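Local coordinates for sugar ABC transporter substrate-binding protein (Treponema pallidum subsp. pallidum, PDB 5U2P) that probably binds a small solute, perhaps a sugar, outside the inner membrane and delivers it to an ABC transporter, although its natural ligand is not established, at residues A[83-94]-A[304-315]; A[251-261]-A[272-283]. All blocks are in the same frame, centred on the assembly; numbering follows the deposited sequence.

Contact 1. Residues A[83-94]-A[304-315]; sequences GTAPDVVEVSLP and LEVQGLAVHKKS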
loop_
_atom_site.group_PDB
_atom_site.type_symbol
_atom_site.label_atom_id
_atom_site.label_comp_id
_atom_site.label_asym_id
_atom_site.label_seq_id
_atom_site.Cartn_x
_atom_site.Cartn_y
_atom_site.Cartn_z
ATOM N N GLY A 83 12.293 -10.744 -27.460
ATOM C CA GLY A 83 13.014 -9.512 -27.729
ATOM C C GLY A 83 12.252 -8.510 -28.573
ATOM O O GLY A 83 12.805 -7.499 -29.002
ATOM N N THR A 84 10.971 -8.772 -28.796
ATOM C CA THR A 84 10.159 -7.898 -29.636
ATOM C C THR A 84 9.382 -6.857 -28.822
ATOM O O THR A 84 8.623 -6.070 -29.395
ATOM C CB THR A 84 9.161 -8.715 -30.473
ATOM O OG1 THR A 84 8.175 -9.295 -29.614
ATOM C CG2 THR A 84 9.888 -9.819 -31.239
ATOM N N ALA A 85 9.572 -6.850 -27.504
ATOM C CA ALA A 85 8.811 -5.961 -26.621
ATOM C C ALA A 85 8.984 -4.513 -27.043
ATOM O O ALA A 85 10.063 -4.137 -27.519
ATOM C CB ALA A 85 9.248 -6.121 -25.172
ATOM N N PRO A 86 7.930 -3.701 -26.863
ATOM C CA PRO A 86 8.026 -2.255 -27.128
ATOM C C PRO A 86 9.068 -1.529 -26.267
ATOM O O PRO A 86 9.578 -2.089 -25.303
ATOM C CB PRO A 86 6.611 -1.765 -26.820
ATOM C CG PRO A 86 5.773 -2.907 -27.226
ATOM C CD PRO A 86 6.522 -4.107 -26.699
ATOM N N ASP A 87 9.380 -0.287 -26.631
ATOM C CA ASP A 87 10.442 0.468 -25.958
ATOM C C ASP A 87 10.090 0.779 -24.492
ATOM O O ASP A 87 10.965 0.792 -23.620
ATOM C CB ASP A 87 10.724 1.787 -26.685
ATOM C CG ASP A 87 10.992 1.615 -28.175
ATOM O OD1 ASP A 87 11.737 0.701 -28.575
ATOM O OD2 ASP A 87 10.463 2.437 -28.955
ATOM N N VAL A 88 8.820 1.087 -24.256
ATOM C CA VAL A 88 8.292 1.379 -22.930
ATOM C C VAL A 88 7.173 0.390 -22.628
ATOM O O VAL A 88 6.298 0.186 -23.465
ATOM C CB VAL A 88 7.776 2.821 -22.831
ATOM C CG1 VAL A 88 7.088 3.077 -21.486
ATOM C CG2 VAL A 88 8.936 3.772 -23.041
ATOM N N VAL A 89 7.216 -0.233 -21.448
ATOM C CA VAL A 89 6.216 -1.236 -21.087
ATOM C C VAL A 89 5.667 -0.959 -19.696
ATOM O O VAL A 89 6.405 -0.585 -18.773
ATOM C CB VAL A 89 6.789 -2.684 -21.193
ATOM C CG1 VAL A 89 7.205 -2.964 -22.623
ATOM C CG2 VAL A 89 7.967 -2.905 -20.240
ATOM N N GLU A 90 4.357 -1.133 -19.547
ATOM C CA GLU A 90 3.729 -1.085 -18.240
ATOM C C GLU A 90 4.192 -2.271 -17.389
ATOM O O GLU A 90 4.288 -3.398 -17.880
ATOM C CB GLU A 90 2.192 -1.080 -18.350
ATOM C CG GLU A 90 1.545 -1.031 -16.982
ATOM C CD GLU A 90 0.036 -1.090 -16.992
ATOM O OE1 GLU A 90 -0.571 -1.039 -18.077
ATOM O OE2 GLU A 90 -0.541 -1.181 -15.887
ATOM N N VAL A 91 4.497 -2.003 -16.124
ATOM C CA VAL A 91 4.874 -3.048 -15.185
ATOM C C VAL A 91 4.128 -2.866 -13.882
ATOM O O VAL A 91 3.702 -1.774 -13.543
ATOM C CB VAL A 91 6.403 -3.064 -14.899
ATOM C CG1 VAL A 91 7.186 -3.419 -16.173
ATOM C CG2 VAL A 91 6.864 -1.726 -14.333
ATOM N N SER A 92 3.976 -3.972 -13.159
ATOM C CA SER A 92 3.426 -3.963 -11.818
ATOM C C SER A 92 4.546 -3.861 -10.790
ATOM O O SER A 92 5.408 -4.738 -10.694
ATOM C CB SER A 92 2.596 -5.225 -11.571
ATOM O OG SER A 92 1.417 -5.218 -12.366
ATOM N N LEU A 93 4.530 -2.767 -10.045
ATOM C CA LEU A 93 5.465 -2.541 -8.954
ATOM C C LEU A 93 4.840 -3.106 -7.686
ATOM O O LEU A 93 3.620 -3.158 -7.590
ATOM C CB LEU A 93 5.759 -1.044 -8.803
ATOM C CG LEU A 93 6.453 -0.451 -10.042
ATOM C CD1 LEU A 93 6.363 1.075 -10.056
ATOM C CD2 LEU A 93 7.908 -0.898 -10.135
ATOM N N PRO A 94 5.666 -3.528 -6.709
ATOM C CA PRO A 94 7.134 -3.494 -6.760
ATOM C C PRO A 94 7.773 -4.737 -7.376
ATOM O O PRO A 94 8.969 -4.715 -7.687
ATOM C CB PRO A 94 7.523 -3.366 -5.284
ATOM C CG PRO A 94 6.423 -4.069 -4.549
ATOM C CD PRO A 94 5.164 -3.841 -5.358
ATOM N N LEU A 304 1.996 -0.628 -1.898
ATOM C CA LEU A 304 2.794 0.048 -2.926
ATOM C C LEU A 304 2.702 -0.709 -4.250
ATOM O O LEU A 304 3.554 -0.552 -5.135
ATOM C CB LEU A 304 4.248 0.196 -2.454
ATOM C CG LEU A 304 4.447 0.833 -1.067
ATOM C CD1 LEU A 304 5.931 0.949 -0.688
ATOM C CD2 LEU A 304 3.772 2.206 -0.992
ATOM N N GLU A 305 1.640 -1.493 -4.398
ATOM C CA GLU A 305 1.399 -2.262 -5.610
ATOM C C GLU A 305 0.815 -1.361 -6.690
ATOM O O GLU A 305 -0.333 -1.520 -7.091
ATOM C CB GLU A 305 0.461 -3.438 -5.325
ATOM C CG GLU A 305 1.045 -4.464 -4.313
ATOM C CD GLU A 305 1.926 -5.508 -4.955
ATOM O OE1 GLU A 305 1.813 -5.699 -6.185
ATOM O OE2 GLU A 305 2.745 -6.125 -4.236
ATOM N N VAL A 306 1.631 -0.419 -7.138
ATOM C CA VAL A 306 1.255 0.566 -8.137
ATOM C C VAL A 306 1.731 0.161 -9.528
ATOM O O VAL A 306 2.545 -0.748 -9.680
ATOM C CB VAL A 306 1.822 1.955 -7.777
ATOM C CG1 VAL A 306 1.321 2.413 -6.372
ATOM C CG2 VAL A 306 3.353 1.983 -7.848
ATOM N N GLN A 307 1.181 0.816 -10.544
ATOM C CA GLN A 307 1.628 0.596 -11.906
ATOM C C GLN A 307 2.772 1.539 -12.248
ATOM O O GLN A 307 2.905 2.619 -11.665
ATOM C CB GLN A 307 0.467 0.778 -12.886
ATOM C CG GLN A 307 -0.649 -0.262 -12.706
ATOM C CD GLN A 307 -0.131 -1.710 -12.629
ATOM O OE1 GLN A 307 -0.229 -2.376 -11.585
ATOM N NE2 GLN A 307 0.412 -2.199 -13.734
ATOM N N GLY A 308 3.589 1.131 -13.217
ATOM C CA GLY A 308 4.688 1.961 -13.672
ATOM C C GLY A 308 5.045 1.698 -15.115
ATOM O O GLY A 308 4.569 0.743 -15.718
ATOM N N LEU A 309 5.886 2.563 -15.661
ATOM C CA LEU A 309 6.351 2.464 -17.035
ATOM C C LEU A 309 7.849 2.199 -16.984
ATOM O O LEU A 309 8.602 3.030 -16.481
ATOM C CB LEU A 309 6.062 3.753 -17.813
ATOM C CG LEU A 309 4.609 4.149 -17.958
ATOM C CD1 LEU A 309 4.533 5.546 -18.599
ATOM C CD2 LEU A 309 3.872 3.137 -18.797
ATOM N N ALA A 310 8.271 1.039 -17.476
ATOM C CA ALA A 310 9.691 0.702 -17.559
ATOM C C ALA A 310 10.205 0.828 -18.984
ATOM O O ALA A 310 9.429 0.753 -19.935
ATOM C CB ALA A 310 9.938 -0.725 -17.048
ATOM N N VAL A 311 11.524 0.970 -19.116
ATOM C CA VAL A 311 12.196 0.979 -20.420
ATOM C C VAL A 311 12.823 -0.388 -20.715
ATOM O O VAL A 311 13.570 -0.928 -19.904
ATOM C CB VAL A 311 13.282 2.064 -20.485
ATOM C CG1 VAL A 311 13.938 2.112 -21.878
ATOM C CG2 VAL A 311 12.682 3.432 -20.171
ATOM N N HIS A 312 12.465 -0.936 -21.872
ATOM C CA HIS A 312 13.042 -2.186 -22.368
ATOM C C HIS A 312 14.524 -2.007 -22.675
ATOM O O HIS A 312 14.903 -1.216 -23.535
ATOM C CB HIS A 312 12.290 -2.623 -23.615
ATOM C CG HIS A 312 12.721 -3.950 -24.168
ATOM N ND1 HIS A 312 12.622 -4.252 -25.510
ATOM C CD2 HIS A 312 13.212 -5.061 -23.568
ATOM C CE1 HIS A 312 13.050 -5.484 -25.716
ATOM N NE2 HIS A 312 13.418 -5.998 -24.555
ATOM N N LYS A 313 15.337 -2.759 -21.950
ATOM C CA LYS A 313 16.792 -2.651 -21.967
ATOM C C LYS A 313 17.379 -2.881 -23.348
ATOM O O LYS A 313 18.356 -2.234 -23.724
ATOM C CB LYS A 313 17.376 -3.669 -20.980
ATOM C CG LYS A 313 18.838 -3.484 -20.677
ATOM C CD LYS A 313 19.294 -4.394 -19.534
ATOM C CE LYS A 313 20.750 -4.126 -19.187
ATOM N NZ LYS A 313 21.207 -4.911 -18.020
ATOM N N LYS A 314 16.788 -3.806 -24.099
ATOM C CA LYS A 314 17.304 -4.165 -25.424
ATOM C C LYS A 314 16.758 -3.257 -26.522
ATOM O O LYS A 314 17.059 -3.455 -27.695
ATOM C CB LYS A 314 16.982 -5.631 -25.735
ATOM C CG LYS A 314 17.611 -6.610 -24.736
ATOM C CD LYS A 314 17.333 -8.078 -25.069
ATOM C CE LYS A 314 17.385 -8.953 -23.808
ATOM N NZ LYS A 314 16.990 -10.374 -24.050
ATOM N N SER A 315 15.970 -2.251 -26.150
ATOM C CA SER A 315 15.480 -1.284 -27.123
ATOM C C SER A 315 16.616 -0.555 -27.845
ATOM O O SER A 315 17.646 -0.224 -27.246
ATOM C CB SER A 315 14.585 -0.253 -26.445
ATOM O OG SER A 315 14.322 0.824 -27.317
HETATM O O HOH W 1 12.018 -2.099 -27.805
HETATM O O HOH W 2 3.994 -6.235 -7.914
#
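The imidazole of His312 has Ala85 CB over one face, a CH-pi contact 4.0 Å from the ring centroid, and the backbone nitrogens of Lys314 and Ser315 over the other, offset toward the rim. Gly83 O and a water lie at its edge, in plane. Holding CG anti to the backbone N (chi1 -176°) carries the ring across residues 83-86, where ND1 makes a weak hydrogen bond to Ala85 O. Close by, Ser315 OG donates to Asp87 OD1 at 2.9 Å, from above the carboxylate plane, while Asp87 OD2 forms a salt bridge with Arg317, whose backbone N bonds the same Ser315 hydroxyl oxygen.

The Glu90 carboxylate and the Gln307 amide stand with their planes 71° apart. Gln307 folds back at chi2 (-49°), and its NE2 meets OE2 of the extended Glu90 on the anti side at 2.6 Å, a short but bent bond tilted from both planes. His42 ND1 also bonds OE2 and Arg39 N bonds OE1, which together satisfy a buried acid.

Along the strands, Val89 with Ala310 and Val91 with Gly308 are hydrogen-bonded antiparallel pairs; Ala310 N lies 2.8 Å from Val89 O. Beta-branched valines suit this extended backbone, and Val88 and Val311 turn to helix 318-329 while Val89 turns to helix 72-81. Gly308, lacking a side chain, leaves room for Leu93 CD1, 4.1 Å from its CA.

Strand 307-311 thus enters antiparallel beside 88-92 in a sheet of order 2-1-3-5-4, the topology typical of one lobe of class II periplasmic binding proteins.

Contact 2. Residues A[251-261]-A[272-283]; sequences VREIIHDFTRD and VADAIIKERPGI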
loop_
_atom_site.group_PDB
_atom_site.type_symbol
_atom_site.label_atom_id
_atom_site.label_comp_id
_atom_site.label_asym_id
_atom_site.label_seq_id
_atom_site.Cartn_x
_atom_site.Cartn_y
_atom_site.Cartn_z
ATOM N N VAL A 251 -16.621 -3.623 4.449
ATOM C CA VAL A 251 -16.316 -2.199 4.396
ATOM C C VAL A 251 -17.598 -1.372 4.402
ATOM O O VAL A 251 -17.676 -0.329 5.076
ATOM C CB VAL A 251 -15.453 -1.869 3.144
ATOM C CG1 VAL A 251 -15.416 -0.363 2.889
ATOM C CG2 VAL A 251 -14.056 -2.398 3.330
ATOM N N ARG A 252 -18.610 -1.823 3.659
ATOM C CA ARG A 252 -19.891 -1.107 3.591
ATOM C C ARG A 252 -20.522 -0.951 4.986
ATOM O O ARG A 252 -21.187 0.046 5.277
ATOM C CB ARG A 252 -20.858 -1.840 2.648
ATOM C CG ARG A 252 -22.264 -1.248 2.550
ATOM C CD ARG A 252 -23.340 -2.333 2.639
ATOM N NE ARG A 252 -23.439 -3.113 1.408
ATOM C CZ ARG A 252 -24.368 -2.947 0.469
ATOM N NH1 ARG A 252 -25.317 -2.025 0.597
ATOM N NH2 ARG A 252 -24.351 -3.717 -0.610
ATOM N N GLU A 253 -20.322 -1.957 5.834
ATOM C CA GLU A 253 -20.868 -1.949 7.179
ATOM C C GLU A 253 -20.109 -0.982 8.083
ATOM O O GLU A 253 -20.709 -0.251 8.858
ATOM C CB GLU A 253 -20.864 -3.366 7.756
ATOM C CG GLU A 253 -21.747 -4.294 6.953
ATOM C CD GLU A 253 -21.771 -5.713 7.480
ATOM O OE1 GLU A 253 -20.783 -6.448 7.261
ATOM O OE2 GLU A 253 -22.785 -6.097 8.109
ATOM N N ILE A 254 -18.791 -0.944 7.956
ATOM C CA ILE A 254 -17.982 0.033 8.671
ATOM C C ILE A 254 -18.407 1.449 8.303
ATOM O O ILE A 254 -18.575 2.290 9.176
ATOM C CB ILE A 254 -16.476 -0.149 8.351
ATOM C CG1 ILE A 254 -15.943 -1.460 8.923
ATOM C CG2 ILE A 254 -15.649 1.054 8.815
ATOM C CD1 ILE A 254 -16.047 -1.601 10.391
ATOM N N ILE A 255 -18.566 1.719 7.010
ATOM C CA ILE A 255 -18.981 3.037 6.569
ATOM C C ILE A 255 -20.344 3.406 7.163
ATOM O O ILE A 255 -20.552 4.532 7.661
ATOM C CB ILE A 255 -19.032 3.116 5.026
ATOM C CG1 ILE A 255 -17.631 2.940 4.437
ATOM C CG2 ILE A 255 -19.626 4.448 4.583
ATOM C CD1 ILE A 255 -17.614 2.637 2.956
ATOM N N HIS A 256 -21.271 2.459 7.101
ATOM C CA HIS A 256 -22.609 2.662 7.627
ATOM C C HIS A 256 -22.564 3.049 9.093
ATOM O O HIS A 256 -23.189 4.039 9.505
ATOM C CB HIS A 256 -23.443 1.406 7.448
ATOM C CG HIS A 256 -24.853 1.555 7.890
ATOM N ND1 HIS A 256 -25.237 1.425 9.204
ATOM C CD2 HIS A 256 -25.982 1.804 7.187
ATOM C CE1 HIS A 256 -26.543 1.611 9.290
ATOM N NE2 HIS A 256 -27.019 1.811 8.077
ATOM N N ASP A 257 -21.792 2.296 9.878
ATOM C CA ASP A 257 -21.717 2.553 11.308
ATOM C C ASP A 257 -20.879 3.797 11.647
ATOM O O ASP A 257 -21.222 4.547 12.573
ATOM C CB ASP A 257 -21.166 1.321 12.040
ATOM C CG ASP A 257 -22.114 0.125 11.996
ATOM O OD1 ASP A 257 -23.325 0.321 11.761
ATOM O OD2 ASP A 257 -21.638 -1.020 12.208
ATOM N N PHE A 258 -19.791 4.029 10.918
ATOM C CA PHE A 258 -18.921 5.157 11.228
ATOM C C PHE A 258 -19.652 6.463 11.004
ATOM O O PHE A 258 -19.511 7.394 11.804
ATOM C CB PHE A 258 -17.634 5.107 10.387
ATOM C CG PHE A 258 -16.478 5.833 11.012
ATOM C CD1 PHE A 258 -16.455 7.227 11.063
ATOM C CD2 PHE A 258 -15.423 5.126 11.561
ATOM C CE1 PHE A 258 -15.380 7.887 11.639
ATOM C CE2 PHE A 258 -14.359 5.770 12.137
ATOM C CZ PHE A 258 -14.324 7.150 12.177
ATOM N N THR A 259 -20.442 6.537 9.932
ATOM C CA THR A 259 -21.135 7.778 9.603
ATOM C C THR A 259 -22.322 8.008 10.521
ATOM O O THR A 259 -22.923 9.083 10.477
ATOM C CB THR A 259 -21.609 7.831 8.123
ATOM O OG1 THR A 259 -22.485 6.735 7.814
ATOM C CG2 THR A 259 -20.431 7.798 7.184
ATOM N N ARG A 260 -22.676 6.997 11.329
ATOM C CA ARG A 260 -23.726 7.133 12.352
ATOM C C ARG A 260 -23.165 7.241 13.780
ATOM O O ARG A 260 -23.872 7.020 14.767
ATOM C CB ARG A 260 -24.704 5.964 12.246
ATOM C CG ARG A 260 -25.572 6.038 11.004
ATOM C CD ARG A 260 -26.289 4.753 10.699
ATOM N NE ARG A 260 -27.207 4.910 9.583
ATOM C CZ ARG A 260 -26.844 5.057 8.311
ATOM N NH1 ARG A 260 -25.566 5.066 7.963
ATOM N NH2 ARG A 260 -27.778 5.213 7.377
ATOM N N ASP A 261 -21.899 7.616 13.875
ATOM C CA ASP A 261 -21.227 7.854 15.154
ATOM C C ASP A 261 -21.237 6.606 16.045
ATOM O O ASP A 261 -21.296 6.708 17.274
ATOM C CB ASP A 261 -21.871 9.039 15.918
ATOM C CG ASP A 261 -21.663 10.392 15.244
ATOM O OD1 ASP A 261 -20.932 10.511 14.242
ATOM O OD2 ASP A 261 -22.233 11.372 15.756
ATOM N N VAL A 272 -10.933 3.454 2.685
ATOM C CA VAL A 272 -12.132 3.319 3.499
ATOM C C VAL A 272 -12.496 4.678 4.099
ATOM O O VAL A 272 -13.663 5.085 4.074
ATOM C CB VAL A 272 -11.949 2.261 4.595
ATOM C CG1 VAL A 272 -13.149 2.194 5.512
ATOM C CG2 VAL A 272 -11.669 0.904 3.966
ATOM N N ALA A 273 -11.501 5.406 4.607
ATOM C CA ALA A 273 -11.721 6.740 5.158
ATOM C C ALA A 273 -12.271 7.674 4.083
ATOM O O ALA A 273 -13.206 8.467 4.326
ATOM C CB ALA A 273 -10.427 7.311 5.737
ATOM N N ASP A 274 -11.721 7.582 2.877
ATOM C CA ASP A 274 -12.258 8.359 1.744
ATOM C C ASP A 274 -13.748 8.068 1.505
ATOM O O ASP A 274 -14.565 8.984 1.245
ATOM C CB ASP A 274 -11.477 8.054 0.463
ATOM C CG ASP A 274 -10.158 8.814 0.365
ATOM O OD1 ASP A 274 -9.912 9.729 1.175
ATOM O OD2 ASP A 274 -9.371 8.498 -0.557
ATOM N N ALA A 275 -14.099 6.795 1.602
ATOM C CA ALA A 275 -15.455 6.324 1.385
ATOM C C ALA A 275 -16.376 6.827 2.478
ATOM O O ALA A 275 -17.554 7.138 2.229
ATOM C CB ALA A 275 -15.490 4.829 1.321
ATOM N N ILE A 276 -15.847 6.909 3.696
ATOM C CA ILE A 276 -16.630 7.439 4.819
ATOM C C ILE A 276 -16.979 8.903 4.564
ATOM O O ILE A 276 -18.122 9.338 4.748
ATOM C CB ILE A 276 -15.858 7.282 6.138
ATOM C CG1 ILE A 276 -15.866 5.805 6.526
ATOM C CG2 ILE A 276 -16.446 8.124 7.262
ATOM C CD1 ILE A 276 -14.944 5.448 7.645
ATOM N N ILE A 277 -15.981 9.663 4.152
ATOM C CA ILE A 277 -16.187 11.074 3.862
ATOM C C ILE A 277 -17.121 11.270 2.694
ATOM O O ILE A 277 -17.920 12.212 2.698
ATOM C CB ILE A 277 -14.840 11.774 3.594
ATOM C CG1 ILE A 277 -13.980 11.715 4.860
ATOM C CG2 ILE A 277 -15.070 13.224 3.184
ATOM C CD1 ILE A 277 -12.524 12.092 4.643
ATOM N N LYS A 278 -17.016 10.432 1.672
ATOM C CA LYS A 278 -17.902 10.540 0.511
ATOM C C LYS A 278 -19.351 10.371 0.964
ATOM O O LYS A 278 -20.251 11.097 0.532
ATOM C CB LYS A 278 -17.548 9.494 -0.541
ATOM C CG LYS A 278 -18.382 9.589 -1.808
ATOM C CD LYS A 278 -17.977 8.538 -2.831
ATOM C CE LYS A 278 -18.522 8.860 -4.212
ATOM N NZ LYS A 278 -18.252 7.761 -5.176
ATOM N N GLU A 279 -19.561 9.439 1.881
ATOM C CA GLU A 279 -20.908 9.119 2.378
ATOM C C GLU A 279 -21.453 10.203 3.308
ATOM O O GLU A 279 -22.668 10.461 3.325
ATOM C CB GLU A 279 -20.891 7.775 3.096
ATOM C CG GLU A 279 -22.159 7.432 3.893
ATOM C CD GLU A 279 -23.357 7.103 3.023
ATOM O OE1 GLU A 279 -23.192 7.001 1.779
ATOM O OE2 GLU A 279 -24.462 6.951 3.600
ATOM N N ARG A 280 -20.567 10.812 4.095
ATOM C CA ARG A 280 -20.930 11.899 5.011
ATOM C C ARG A 280 -19.894 13.038 4.949
ATOM O O ARG A 280 -18.958 13.090 5.739
ATOM C CB ARG A 280 -21.067 11.395 6.434
ATOM C CG ARG A 280 -21.544 12.435 7.439
ATOM C CD ARG A 280 -21.749 11.862 8.826
ATOM N NE ARG A 280 -21.645 12.907 9.844
ATOM C CZ ARG A 280 -21.607 12.700 11.157
ATOM N NH1 ARG A 280 -21.690 11.469 11.667
ATOM N NH2 ARG A 280 -21.487 13.740 11.972
ATOM N N PRO A 281 -20.068 13.952 3.996
ATOM C CA PRO A 281 -19.043 14.958 3.677
ATOM C C PRO A 281 -18.657 15.852 4.847
ATOM O O PRO A 281 -17.533 16.353 4.899
ATOM C CB PRO A 281 -19.705 15.785 2.573
ATOM C CG PRO A 281 -20.700 14.889 1.952
ATOM C CD PRO A 281 -21.150 13.919 2.996
ATOM N N GLY A 282 -19.574 16.048 5.783
ATOM C CA GLY A 282 -19.303 16.935 6.891
ATOM C C GLY A 282 -18.676 16.258 8.086
ATOM O O GLY A 282 -18.507 16.890 9.124
ATOM N N ILE A 283 -18.331 14.978 7.973
ATOM C CA ILE A 283 -17.787 14.298 9.129
ATOM C C ILE A 283 -16.378 14.825 9.419
ATOM O O ILE A 283 -15.634 15.181 8.516
ATOM C CB ILE A 283 -17.780 12.760 8.935
ATOM C CG1 ILE A 283 -17.583 12.056 10.279
ATOM C CG2 ILE A 283 -16.757 12.348 7.916
ATOM C CD1 ILE A 283 -17.933 10.586 10.240
HETATM O O HOH W 3 -24.593 7.164 6.243
HETATM O O HOH W 4 -22.840 13.519 14.624
HETATM O O HOH W 5 -19.795 13.072 14.731
#
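Helices 251-258 and 270-279, the two helices of an alpha-beta-alpha unit joined through strand 263-267, meet along Val251, Ile255 and Phe258 on one side and Val272, Ala275 and Ile276 on the other. Their short segments cross at -49° with axes 9.4 Å apart. The residues meet at intervals of four, Val251 by Val272 and Ile255 by Ile276, consistent with ridges-into-grooves packing. The two valines touch tip to tip, while Ile255 drives CD1 against Ala275 CB at a tight 3.5 Å; the small alanine lets the helices approach here. Ile276 CD1 lies over a face of the Phe258 ring, 4.1 Å from its centroid, and Ile283 CD1 meets the ring edge in plane. This apolar ring is buried, with Ile263 and Leu285 of the underlying strands also against it.

The C-terminal end of the first helix is closed by a Schellman motif whose C-prime residue, Asp261, has positive phi. The turn presents Thr259 O and the Asp261 carboxylate to Arg280, whose extended chain slides past Thr259. Arg280 NH1 bonds Thr259 O at 2.9 Å and forms a salt bridge with Asp261 OD1, also 2.9 Å, both acceptors lying at the guanidinium edge. Thr259 turns OG1 between its backbone N and carbonyl carbon (chi1 58°) to donate to Ile255 O, which leaves CG2 against Arg280 CB at 3.7 Å. A water joins Thr259 OG1 to Glu279 OE2.

The two contacts lie on opposite sides of the chain's centre, their own centres 37 Å apart and their nearest atoms about 14 Å apart, without touching. They are built round different sheets. Contact 1 joins two inner strands of the five-stranded sheet, whereas the helices of contact 2 pack against strands 263-267 and 285-288 of the six-stranded one. Along the chain contact 2 is nested between the segments of contact 1: after 88-92 the chain adds strand 131-132 to the first sheet, crosses to the second lobe, builds 251-283 there, and returns from strand 300-303 to 307-311. Residues 304-306 thus probably form one of the connections between the lobes, consistent with a two-lobed binding protein that takes its ligand in the cleft between them.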